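Local coordinates for protein putative endoribonuclease (Klebsiella pneumoniae, PDB 3LYB) that probably cleaves RNA as a member of the YjgF-like endoribonuclease L-PSP family, at residues G28-N33 with L140-A145. Numbering follows the deposited sequence.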
loop_
_atom_site.group_PDB
_atom_site.type_symbol
_atom_site.label_atom_id
_atom_site.label_comp_id
_atom_site.label_asym_id
_atom_site.label_seq_id
_atom_site.Cartn_x
_atom_site.Cartn_y
_atom_site.Cartn_z
ATOM N N GLY B 28 15.478 28.167 -3.300
ATOM C CA GLY B 28 15.446 26.887 -4.041
ATOM C C GLY B 28 14.722 27.110 -5.346
ATOM O O GLY B 28 13.685 27.767 -5.388
ATOM N N ILE B 29 15.286 26.620 -6.433
ATOM C CA ILE B 29 14.681 26.872 -7.747
ATOM C C ILE B 29 14.040 25.616 -8.340
ATOM O O ILE B 29 14.570 24.522 -8.231
ATOM C CB ILE B 29 15.665 27.583 -8.717
ATOM C CG1 ILE B 29 15.671 29.082 -8.396
ATOM C CG2 ILE B 29 15.264 27.370 -10.205
ATOM C CD1 ILE B 29 16.902 29.832 -8.868
ATOM N N ILE B 30 12.875 25.798 -8.937
ATOM C CA ILE B 30 12.152 24.715 -9.573
ATOM C C ILE B 30 11.959 24.996 -11.076
ATOM O O ILE B 30 12.018 26.143 -11.505
ATOM C CB ILE B 30 10.794 24.480 -8.874
ATOM C CG1 ILE B 30 10.134 25.809 -8.545
ATOM C CG2 ILE B 30 10.978 23.666 -7.593
ATOM C CD1 ILE B 30 8.612 25.743 -8.635
ATOM N N PRO B 31 11.716 23.950 -11.888
ATOM C CA PRO B 31 11.612 24.167 -13.340
ATOM C C PRO B 31 10.260 24.715 -13.802
ATOM O O PRO B 31 9.511 24.021 -14.486
ATOM C CB PRO B 31 11.833 22.775 -13.900
ATOM C CG PRO B 31 11.289 21.866 -12.831
ATOM C CD PRO B 31 11.568 22.527 -11.520
ATOM N N VAL B 32 9.952 25.954 -13.427
ATOM C CA VAL B 32 8.743 26.601 -13.894
ATOM C C VAL B 32 9.078 27.781 -14.771
ATOM O O VAL B 32 10.052 28.509 -14.516
ATOM C CB VAL B 32 7.852 27.118 -12.746
ATOM C CG1 VAL B 32 7.545 26.001 -11.752
ATOM C CG2 VAL B 32 8.494 28.341 -12.054
ATOM N N ASN B 33 8.258 27.977 -15.802
ATOM C CA ASN B 33 8.356 29.173 -16.623
ATOM C C ASN B 33 7.926 30.391 -15.795
ATOM O O ASN B 33 6.806 30.407 -15.274
ATOM C CB ASN B 33 7.495 29.029 -17.872
ATOM C CG ASN B 33 8.237 29.430 -19.136
ATOM O OD1 ASN B 33 8.925 30.456 -19.164
ATOM N ND2 ASN B 33 8.101 28.616 -20.193
ATOM N N LEU B 140 10.434 17.204 -10.479
ATOM C CA LEU B 140 11.316 16.076 -10.179
ATOM C C LEU B 140 12.642 16.434 -9.505
ATOM O O LEU B 140 13.323 15.560 -8.948
ATOM C CB LEU B 140 11.627 15.313 -11.465
ATOM C CG LEU B 140 10.452 14.817 -12.312
ATOM C CD1 LEU B 140 10.969 14.302 -13.677
ATOM C CD2 LEU B 140 9.765 13.724 -11.570
ATOM N N ILE B 141 12.994 17.713 -9.542
ATOM C CA ILE B 141 14.294 18.182 -9.079
ATOM C C ILE B 141 14.147 19.623 -8.622
ATOM O O ILE B 141 13.463 20.405 -9.248
ATOM C CB ILE B 141 15.368 18.063 -10.205
ATOM C CG1 ILE B 141 16.703 18.661 -9.776
ATOM C CG2 ILE B 141 14.904 18.738 -11.516
ATOM C CD1 ILE B 141 17.555 17.758 -8.953
ATOM N N GLU B 142 14.746 19.970 -7.502
ATOM C CA GLU B 142 14.777 21.359 -7.085
ATOM C C GLU B 142 16.144 21.613 -6.477
ATOM O O GLU B 142 16.572 20.846 -5.599
ATOM C CB GLU B 142 13.687 21.663 -6.062
ATOM C CG GLU B 142 14.059 22.854 -5.193
ATOM C CD GLU B 142 12.902 23.465 -4.437
ATOM O OE1 GLU B 142 11.766 22.967 -4.576
ATOM O OE2 GLU B 142 13.132 24.455 -3.692
ATOM N N VAL B 143 16.830 22.658 -6.953
ATOM C CA VAL B 143 18.194 22.977 -6.470
ATOM C C VAL B 143 18.247 24.294 -5.735
ATOM O O VAL B 143 17.634 25.258 -6.152
ATOM C CB VAL B 143 19.242 23.035 -7.599
ATOM C CG1 VAL B 143 20.626 23.281 -7.002
ATOM C CG2 VAL B 143 19.254 21.757 -8.390
ATOM N N GLU B 144 18.971 24.313 -4.629
ATOM C CA GLU B 144 19.190 25.523 -3.845
ATOM C C GLU B 144 20.663 25.896 -3.940
ATOM O O GLU B 144 21.529 25.062 -3.748
ATOM C CB GLU B 144 18.789 25.286 -2.381
ATOM C CG GLU B 144 19.024 26.463 -1.430
ATOM C CD GLU B 144 19.126 26.025 0.033
ATOM O OE1 GLU B 144 18.094 25.592 0.589
ATOM O OE2 GLU B 144 20.226 26.111 0.644
ATOM N N ALA B 145 20.936 27.153 -4.237
ATOM C CA ALA B 145 22.291 27.584 -4.509
ATOM C C ALA B 145 22.769 28.619 -3.517
ATOM O O ALA B 145 22.032 29.524 -3.119
ATOM C CB ALA B 145 22.405 28.126 -5.942
#
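Ile29 and Val143 form an isolated antiparallel bridge, a hydrogen-bonded pair that ties the segment just after strand 23-26 to strand 141-148. Two backbone bonds define it. Ile29 N donates to Val143 O at 2.7 Å, with an N-H...O angle of 175°. In return Val143 N donates to Ile29 O at 3.2 Å, and here the angle falls to 146°. A CA-H...O contact accompanies each bond, Gly28 CA to Val143 O and Glu142 CA to Ile29 O.

In the mixed sheet of this YjgF-like chain, strand 23-26 is the antiparallel neighbour of 141-148, and Ala145 shares a backbone bond with Leu26; the bridge follows that pairing as a single further pair, shifted by one residue from the Ala145-Leu26 bond. Beyond it the two segments part. Pro31, centre of an inverse gamma turn closed by Val32 N to Ile30 O (2.8 Å), meets the strand through CD, which lies 3.6 Å from Ile141 O.

Side-chain contact centres on Glu142. With CG anti to the backbone N (chi1 155°) and the chain extended, it runs past Ile29 O, CG at 3.5 Å, and crosses Ile30 obliquely. Its carboxylate lies along the segment: OE1 approaches Ile30 CG2, while OE2 lies 3.4 Å from Gly28 CA. Glu144 instead directs its carboxylate to Lys96 and Thr126 of a second subunit.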